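PDB 3FIW: putative tetR-family transcriptional regulator from Streptomyces coelicolor, which probably binds cis-regulatory DNA through an N-terminal helix-turn-helix and acts as a transcriptional regulator, likely a repressor. Local coordinates for residues 84-90 / 132-136; 94-100 / 139-145. All coordinates share one frame; numbering follows the deposited sequence.

Contact 1: residues 84-90 / 132-136; sequences HAAEPLP and RVRRK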
loop_
_atom_site.group_PDB
_atom_site.type_symbol
_atom_site.label_atom_id
_atom_site.label_comp_id
_atom_site.label_asym_id
_atom_site.label_seq_id
_atom_site.Cartn_x
_atom_site.Cartn_y
_atom_site.Cartn_z
ATOM N N HIS A 84 5.598 -16.499 -5.443
ATOM C CA HIS A 84 5.109 -15.864 -6.656
ATOM C C HIS A 84 5.896 -16.288 -7.919
ATOM O O HIS A 84 5.302 -16.544 -8.971
ATOM C CB HIS A 84 5.050 -14.323 -6.520
ATOM C CG HIS A 84 4.240 -13.653 -7.597
ATOM N ND1 HIS A 84 4.729 -12.620 -8.370
ATOM C CD2 HIS A 84 2.978 -13.894 -8.037
ATOM C CE1 HIS A 84 3.803 -12.263 -9.251
ATOM N NE2 HIS A 84 2.731 -13.017 -9.060
ATOM N N ALA A 85 7.231 -16.364 -7.797
ATOM C CA ALA A 85 8.105 -16.772 -8.900
ATOM C C ALA A 85 7.978 -18.226 -9.235
ATOM O O ALA A 85 8.386 -18.668 -10.308
ATOM C CB ALA A 85 9.552 -16.444 -8.568
ATOM N N ALA A 86 7.454 -19.006 -8.301
ATOM C CA ALA A 86 7.255 -20.439 -8.564
ATOM C C ALA A 86 6.036 -20.732 -9.445
ATOM O O ALA A 86 5.833 -21.871 -9.834
ATOM C CB ALA A 86 7.139 -21.213 -7.246
ATOM N N GLU A 87 5.206 -19.726 -9.744
ATOM C CA GLU A 87 3.980 -19.976 -10.521
ATOM C C GLU A 87 4.277 -20.197 -11.994
ATOM O O GLU A 87 5.190 -19.571 -12.517
ATOM C CB GLU A 87 3.025 -18.803 -10.379
ATOM C CG GLU A 87 2.500 -18.660 -8.987
ATOM C CD GLU A 87 1.394 -19.606 -8.713
ATOM O OE1 GLU A 87 0.323 -19.443 -9.332
ATOM O OE2 GLU A 87 1.561 -20.504 -7.874
ATOM N N PRO A 88 3.486 -21.054 -12.682
ATOM C CA PRO A 88 3.740 -21.225 -14.131
ATOM C C PRO A 88 3.531 -19.904 -14.876
ATOM O O PRO A 88 2.681 -19.087 -14.493
ATOM C CB PRO A 88 2.691 -22.243 -14.579
ATOM C CG PRO A 88 2.030 -22.767 -13.330
ATOM C CD PRO A 88 2.332 -21.843 -12.198
ATOM N N LEU A 89 4.355 -19.677 -15.877
ATOM C CA LEU A 89 4.195 -18.564 -16.796
ATOM C C LEU A 89 3.019 -18.815 -17.750
ATOM O O LEU A 89 2.706 -19.978 -18.112
ATOM C CB LEU A 89 5.495 -18.336 -17.595
ATOM C CG LEU A 89 6.674 -17.785 -16.779
ATOM C CD1 LEU A 89 7.992 -17.794 -17.523
ATOM C CD2 LEU A 89 6.363 -16.403 -16.205
ATOM N N PRO A 90 2.390 -17.729 -18.210
ATOM C CA PRO A 90 1.224 -17.928 -19.050
ATOM C C PRO A 90 1.619 -18.497 -20.445
ATOM O O PRO A 90 2.690 -18.167 -20.953
ATOM C CB PRO A 90 0.638 -16.518 -19.163
ATOM C CG PRO A 90 1.772 -15.574 -18.890
ATOM C CD PRO A 90 2.732 -16.299 -18.018
ATOM N N ARG A 132 10.860 -12.849 -16.459
ATOM C CA ARG A 132 9.468 -13.170 -16.128
ATOM C C ARG A 132 8.515 -12.018 -16.435
ATOM O O ARG A 132 7.411 -12.242 -16.931
ATOM C CB ARG A 132 9.326 -13.552 -14.647
ATOM C CG ARG A 132 9.891 -14.917 -14.299
ATOM C CD ARG A 132 9.523 -15.325 -12.870
ATOM N NE ARG A 132 8.104 -15.633 -12.778
ATOM C CZ ARG A 132 7.590 -16.841 -12.949
ATOM N NH1 ARG A 132 8.390 -17.881 -13.196
ATOM N NH2 ARG A 132 6.269 -17.011 -12.868
ATOM N N VAL A 133 8.922 -10.789 -16.111
ATOM C CA VAL A 133 8.076 -9.615 -16.356
ATOM C C VAL A 133 7.841 -9.467 -17.866
ATOM O O VAL A 133 6.748 -9.117 -18.295
ATOM C CB VAL A 133 8.692 -8.329 -15.746
ATOM C CG1 VAL A 133 7.909 -7.077 -16.168
ATOM C CG2 VAL A 133 8.775 -8.435 -14.206
ATOM N N ARG A 134 8.867 -9.771 -18.658
ATOM C CA ARG A 134 8.808 -9.615 -20.110
ATOM C C ARG A 134 7.966 -10.698 -20.749
ATOM O O ARG A 134 7.291 -10.446 -21.740
ATOM C CB ARG A 134 10.223 -9.632 -20.711
ATOM C CG ARG A 134 10.321 -9.395 -22.238
ATOM C CD ARG A 134 10.101 -7.917 -22.602
ATOM N NE ARG A 134 8.763 -7.600 -23.134
ATOM C CZ ARG A 134 7.902 -6.718 -22.603
ATOM N NH1 ARG A 134 8.201 -6.031 -21.491
ATOM N NH2 ARG A 134 6.727 -6.507 -23.202
ATOM N N ARG A 135 8.014 -11.906 -20.190
ATOM C CA ARG A 135 7.246 -13.040 -20.732
ATOM C C ARG A 135 5.727 -12.855 -20.479
ATOM O O ARG A 135 4.896 -13.092 -21.373
ATOM C CB ARG A 135 7.751 -14.384 -20.177
ATOM C CG ARG A 135 9.191 -14.748 -20.581
ATOM C CD ARG A 135 9.405 -16.252 -20.698
ATOM N NE ARG A 135 10.836 -16.564 -20.756
ATOM C CZ ARG A 135 11.498 -16.989 -21.840
ATOM N NH1 ARG A 135 10.879 -17.204 -23.006
ATOM N NH2 ARG A 135 12.803 -17.226 -21.747
ATOM N N LYS A 136 5.408 -12.415 -19.264
ATOM C CA LYS A 136 4.048 -12.049 -18.868
ATOM C C LYS A 136 3.521 -10.930 -19.753
ATOM O O LYS A 136 2.420 -11.018 -20.278
ATOM C CB LYS A 136 4.019 -11.639 -17.396
ATOM C CG LYS A 136 4.154 -12.775 -16.443
ATOM C CD LYS A 136 4.160 -12.271 -14.997
ATOM C CE LYS A 136 4.447 -13.414 -14.041
ATOM N NZ LYS A 136 4.479 -12.880 -12.672
HETATM O O HOH W 1 4.366 -15.277 -11.195
HETATM O O HOH W 2 7.651 -20.772 -14.110
#
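A polar, water-mediated surface contact joins Arg-132 and Lys-136, one turn apart on helix 130-142, to the end of helix 82-85 and the loop that runs on from it through Pro-90. Arg-132 carries most of it. Its NH2 donates to the carbonyl O of Glu-87 at 2.8 Å, with an N-H...O angle of 158°; the acceptor lies near the guanidinium plane, while the donor is tilted from the plane of the carbonyl. Above one face of the guanidinium sits Leu-89, whose CD2 comes within 3.4 Å of NH2; over the opposite face lies the carbonyl O of Ala-85, close to NH1 but too badly angled to bond. A bend at chi3 (71°) turns the group broadside between these two neighbours. Losing the guanidinium to an alanine here would probably leave Glu-87 O without its direct donor and Leu-89 CD2 without the flat surface it rests on. In this all-helical TetR-type chain, residues 84-90 thus lay their backbone carbonyls against a helix of the C-terminal region, and two waters complete the join. One water donates to His-84 O (2.7 Å) and accepts from both Arg-132 NH2 and Lys-136 NZ, sitting over the His-84 ring; the other links Glu-87 O to Arg-132 NH1. Lys-136 reaches the first water on an extended chain, NZ passing 3.5 Å from His-84 CE1, and also bonds Asn-103 OD1 of helix 96-112. Nearer the backbone, Lys-136 CG meets Pro-90 CD at 4.1 Å. Leu-89 CD1 packs on the aliphatic CD of Arg-135 at 3.8 Å.

Contact 2: residues 94-100 / 139-145; sequences EDWHGWF and FLVASGV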
loop_
_atom_site.group_PDB
_atom_site.type_symbol
_atom_site.label_atom_id
_atom_site.label_comp_id
_atom_site.label_asym_id
_atom_site.label_seq_id
_atom_site.Cartn_x
_atom_site.Cartn_y
_atom_site.Cartn_z
ATOM N N GLU A 94 -3.985 -19.402 -23.716
ATOM C CA GLU A 94 -4.799 -19.357 -22.507
ATOM C C GLU A 94 -5.456 -18.011 -22.378
ATOM O O GLU A 94 -5.000 -17.029 -22.981
ATOM C CB GLU A 94 -4.121 -19.852 -21.231
ATOM C CG GLU A 94 -3.151 -18.930 -20.603
ATOM C CD GLU A 94 -2.588 -19.499 -19.325
ATOM O OE1 GLU A 94 -3.213 -19.300 -18.250
ATOM O OE2 GLU A 94 -1.519 -20.130 -19.392
ATOM N N ASP A 95 -6.576 -18.021 -21.658
ATOM C CA ASP A 95 -7.416 -16.858 -21.459
ATOM C C ASP A 95 -6.582 -15.824 -20.682
ATOM O O ASP A 95 -6.220 -16.054 -19.520
ATOM C CB ASP A 95 -8.690 -17.270 -20.698
ATOM C CG ASP A 95 -9.508 -16.087 -20.248
ATOM O OD1 ASP A 95 -9.518 -15.078 -20.983
ATOM O OD2 ASP A 95 -10.137 -16.165 -19.155
ATOM N N TRP A 96 -6.264 -14.710 -21.348
ATOM C CA TRP A 96 -5.391 -13.707 -20.792
ATOM C C TRP A 96 -6.092 -13.073 -19.603
ATOM O O TRP A 96 -5.431 -12.530 -18.763
ATOM C CB TRP A 96 -5.054 -12.596 -21.799
ATOM C CG TRP A 96 -6.190 -11.581 -22.010
ATOM C CD1 TRP A 96 -7.082 -11.548 -23.063
ATOM C CD2 TRP A 96 -6.569 -10.501 -21.128
ATOM N NE1 TRP A 96 -7.954 -10.524 -22.894
ATOM C CE2 TRP A 96 -7.676 -9.864 -21.713
ATOM C CE3 TRP A 96 -6.073 -10.012 -19.884
ATOM C CZ2 TRP A 96 -8.314 -8.756 -21.112
ATOM C CZ3 TRP A 96 -6.708 -8.908 -19.274
ATOM C CH2 TRP A 96 -7.825 -8.288 -19.904
ATOM N N HIS A 97 -7.426 -13.107 -19.613
ATOM C CA HIS A 97 -8.282 -12.419 -18.653
ATOM C C HIS A 97 -8.233 -13.125 -17.301
ATOM O O HIS A 97 -7.976 -12.479 -16.306
ATOM C CB HIS A 97 -9.716 -12.297 -19.195
ATOM C CG HIS A 97 -10.613 -11.408 -18.390
ATOM N ND1 HIS A 97 -10.518 -11.280 -17.015
ATOM C CD2 HIS A 97 -11.681 -10.652 -18.759
ATOM C CE1 HIS A 97 -11.465 -10.462 -16.582
ATOM N NE2 HIS A 97 -12.172 -10.051 -17.622
ATOM N N GLY A 98 -8.499 -14.429 -17.293
ATOM C CA GLY A 98 -8.372 -15.296 -16.129
ATOM C C GLY A 98 -6.957 -15.384 -15.585
ATOM O O GLY A 98 -6.779 -15.428 -14.370
ATOM N N TRP A 99 -5.954 -15.428 -16.464
ATOM C CA TRP A 99 -4.571 -15.390 -16.049
ATOM C C TRP A 99 -4.267 -14.071 -15.338
ATOM O O TRP A 99 -3.655 -14.056 -14.263
ATOM C CB TRP A 99 -3.607 -15.535 -17.210
ATOM C CG TRP A 99 -2.159 -15.304 -16.735
ATOM C CD1 TRP A 99 -1.303 -16.246 -16.215
ATOM C CD2 TRP A 99 -1.448 -14.044 -16.675
ATOM N NE1 TRP A 99 -0.109 -15.652 -15.853
ATOM C CE2 TRP A 99 -0.161 -14.317 -16.151
ATOM C CE3 TRP A 99 -1.759 -12.735 -17.051
ATOM C CZ2 TRP A 99 0.796 -13.322 -15.973
ATOM C CZ3 TRP A 99 -0.812 -11.744 -16.874
ATOM C CH2 TRP A 99 0.452 -12.035 -16.340
ATOM N N PHE A 100 -4.686 -12.959 -15.921
ATOM C CA PHE A 100 -4.459 -11.659 -15.235
ATOM C C PHE A 100 -4.947 -11.654 -13.776
ATOM O O PHE A 100 -4.227 -11.284 -12.850
ATOM C CB PHE A 100 -5.061 -10.487 -16.038
ATOM C CG PHE A 100 -4.673 -9.142 -15.510
ATOM C CD1 PHE A 100 -3.581 -8.481 -16.020
ATOM C CD2 PHE A 100 -5.385 -8.553 -14.475
ATOM C CE1 PHE A 100 -3.213 -7.263 -15.522
ATOM C CE2 PHE A 100 -5.019 -7.340 -13.979
ATOM C CZ PHE A 100 -3.940 -6.691 -14.502
ATOM N N PHE A 139 2.916 -12.234 -23.373
ATOM C CA PHE A 139 1.652 -12.961 -23.370
ATOM C C PHE A 139 0.423 -12.053 -23.487
ATOM O O PHE A 139 -0.506 -12.379 -24.223
ATOM C CB PHE A 139 1.548 -13.815 -22.112
ATOM C CG PHE A 139 0.186 -14.375 -21.890
ATOM C CD1 PHE A 139 -0.269 -15.468 -22.652
ATOM C CD2 PHE A 139 -0.671 -13.778 -20.976
ATOM C CE1 PHE A 139 -1.569 -15.998 -22.464
ATOM C CE2 PHE A 139 -1.949 -14.287 -20.749
ATOM C CZ PHE A 139 -2.406 -15.419 -21.502
ATOM N N LEU A 140 0.415 -10.940 -22.744
ATOM C CA LEU A 140 -0.712 -10.004 -22.739
ATOM C C LEU A 140 -0.793 -9.292 -24.092
ATOM O O LEU A 140 -1.872 -9.090 -24.648
ATOM C CB LEU A 140 -0.589 -8.985 -21.581
ATOM C CG LEU A 140 -0.961 -9.439 -20.157
ATOM C CD1 LEU A 140 -0.630 -8.369 -19.143
ATOM C CD2 LEU A 140 -2.466 -9.811 -20.079
ATOM N N VAL A 141 0.353 -8.898 -24.613
ATOM C CA VAL A 141 0.408 -8.293 -25.955
ATOM C C VAL A 141 -0.034 -9.295 -27.032
ATOM O O VAL A 141 -0.853 -8.951 -27.881
ATOM C CB VAL A 141 1.812 -7.742 -26.276
ATOM C CG1 VAL A 141 1.920 -7.236 -27.763
ATOM C CG2 VAL A 141 2.241 -6.671 -25.255
ATOM N N ALA A 142 0.495 -10.521 -27.005
ATOM C CA ALA A 142 0.065 -11.541 -27.965
ATOM C C ALA A 142 -1.411 -11.954 -27.802
ATOM O O ALA A 142 -1.986 -12.536 -28.704
ATOM C CB ALA A 142 0.998 -12.761 -27.961
ATOM N N SER A 143 -2.028 -11.617 -26.670
ATOM C CA SER A 143 -3.445 -11.903 -26.444
ATOM C C SER A 143 -4.324 -10.758 -26.965
ATOM O O SER A 143 -5.548 -10.833 -26.927
ATOM C CB SER A 143 -3.713 -12.162 -24.952
ATOM O OG SER A 143 -2.846 -13.180 -24.475
ATOM N N GLY A 144 -3.696 -9.697 -27.447
ATOM C CA GLY A 144 -4.455 -8.583 -27.973
ATOM C C GLY A 144 -4.623 -7.405 -27.036
ATOM O O GLY A 144 -5.214 -6.410 -27.437
ATOM N N VAL A 145 -4.142 -7.501 -25.788
ATOM C CA VAL A 145 -4.046 -6.329 -24.912
ATOM C C VAL A 145 -2.979 -5.339 -25.441
ATOM O O VAL A 145 -1.811 -5.701 -25.593
ATOM C CB VAL A 145 -3.733 -6.715 -23.398
ATOM C CG1 VAL A 145 -3.816 -5.483 -22.503
ATOM C CG2 VAL A 145 -4.652 -7.849 -22.875
#
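Trp-96 holds its CG between the backbone N and the carbonyl carbon (chi1 77°), a setting that lays the indole against Val-145, whereas Phe-139, with CG turned opposite its own N (chi1 168°), sends its ring across to the start of helix 96-112. The valine methyl CG2 stands almost straight above the six-membered ring of Trp-96, 3.8 Å from its centroid, a well-formed CH-pi contact; the other face of the indole is backed by CB of His-97. Beside it, Leu-140 CD2 approaches Trp-96 CE3 to 3.6 Å, and the CB atoms of Trp-96 and Ser-143 meet at 3.5 Å. The Phe-139 ring points its edge at the face of Trp-99 in a T-shaped pair, the centroid of the Phe-139 ring 5.4 Å from that of the five-membered ring of Trp-99 and the planes at 66°. That same ring brings CE2 to 3.5 Å from Trp-96 CA, and at its edge CZ lies 3.4 Å from the carbonyl O of Glu-94. Leu-140 CG fills in against Trp-99 CZ3 at 4.0 Å.

Two helix ends are thereby packed together within the C-terminal region of this TetR-type fold. Asp-95 is the N-cap of helix 96-112, its carboxylate accepting weak bonds from the backbone N atoms of His-97 and Gly-98; helix 130-142 finishes in a Schellman motif, where Gly-144 adopts a positive phi and Val-145 is brought round to the indole. Val-208 of the second subunit packs on both Trp-96 and Val-145, placing this cluster at the dimer interface. No hydrogen bond crosses between the segments, and their cohesion therefore rests on the close fit of aromatic and aliphatic side chains.

Both contacts use helix 130-142, contact 1 on the Arg-132 to Lys-136 turn and contact 2 on its C-terminal end and the turn that follows, with centres about 13 Å apart. They merge where Lys-136 CG packs on Trp-99 CZ2 at 3.4 Å and Pro-90 CB on Phe-139 CG at 3.5 Å. Chemistry follows place: contact 1, with none of its touching residues buried, relies largely on a guanidinium, backbone carbonyls and bridging waters, whereas the partly buried contact 2 relies on rings and methyls beside the second subunit. The chain from helix 82-85 into helix 96-112 therefore meets one helix twice, first mainly through polar groups, with Leu-89 and Pro-90 packed alongside, and then through apolar ones.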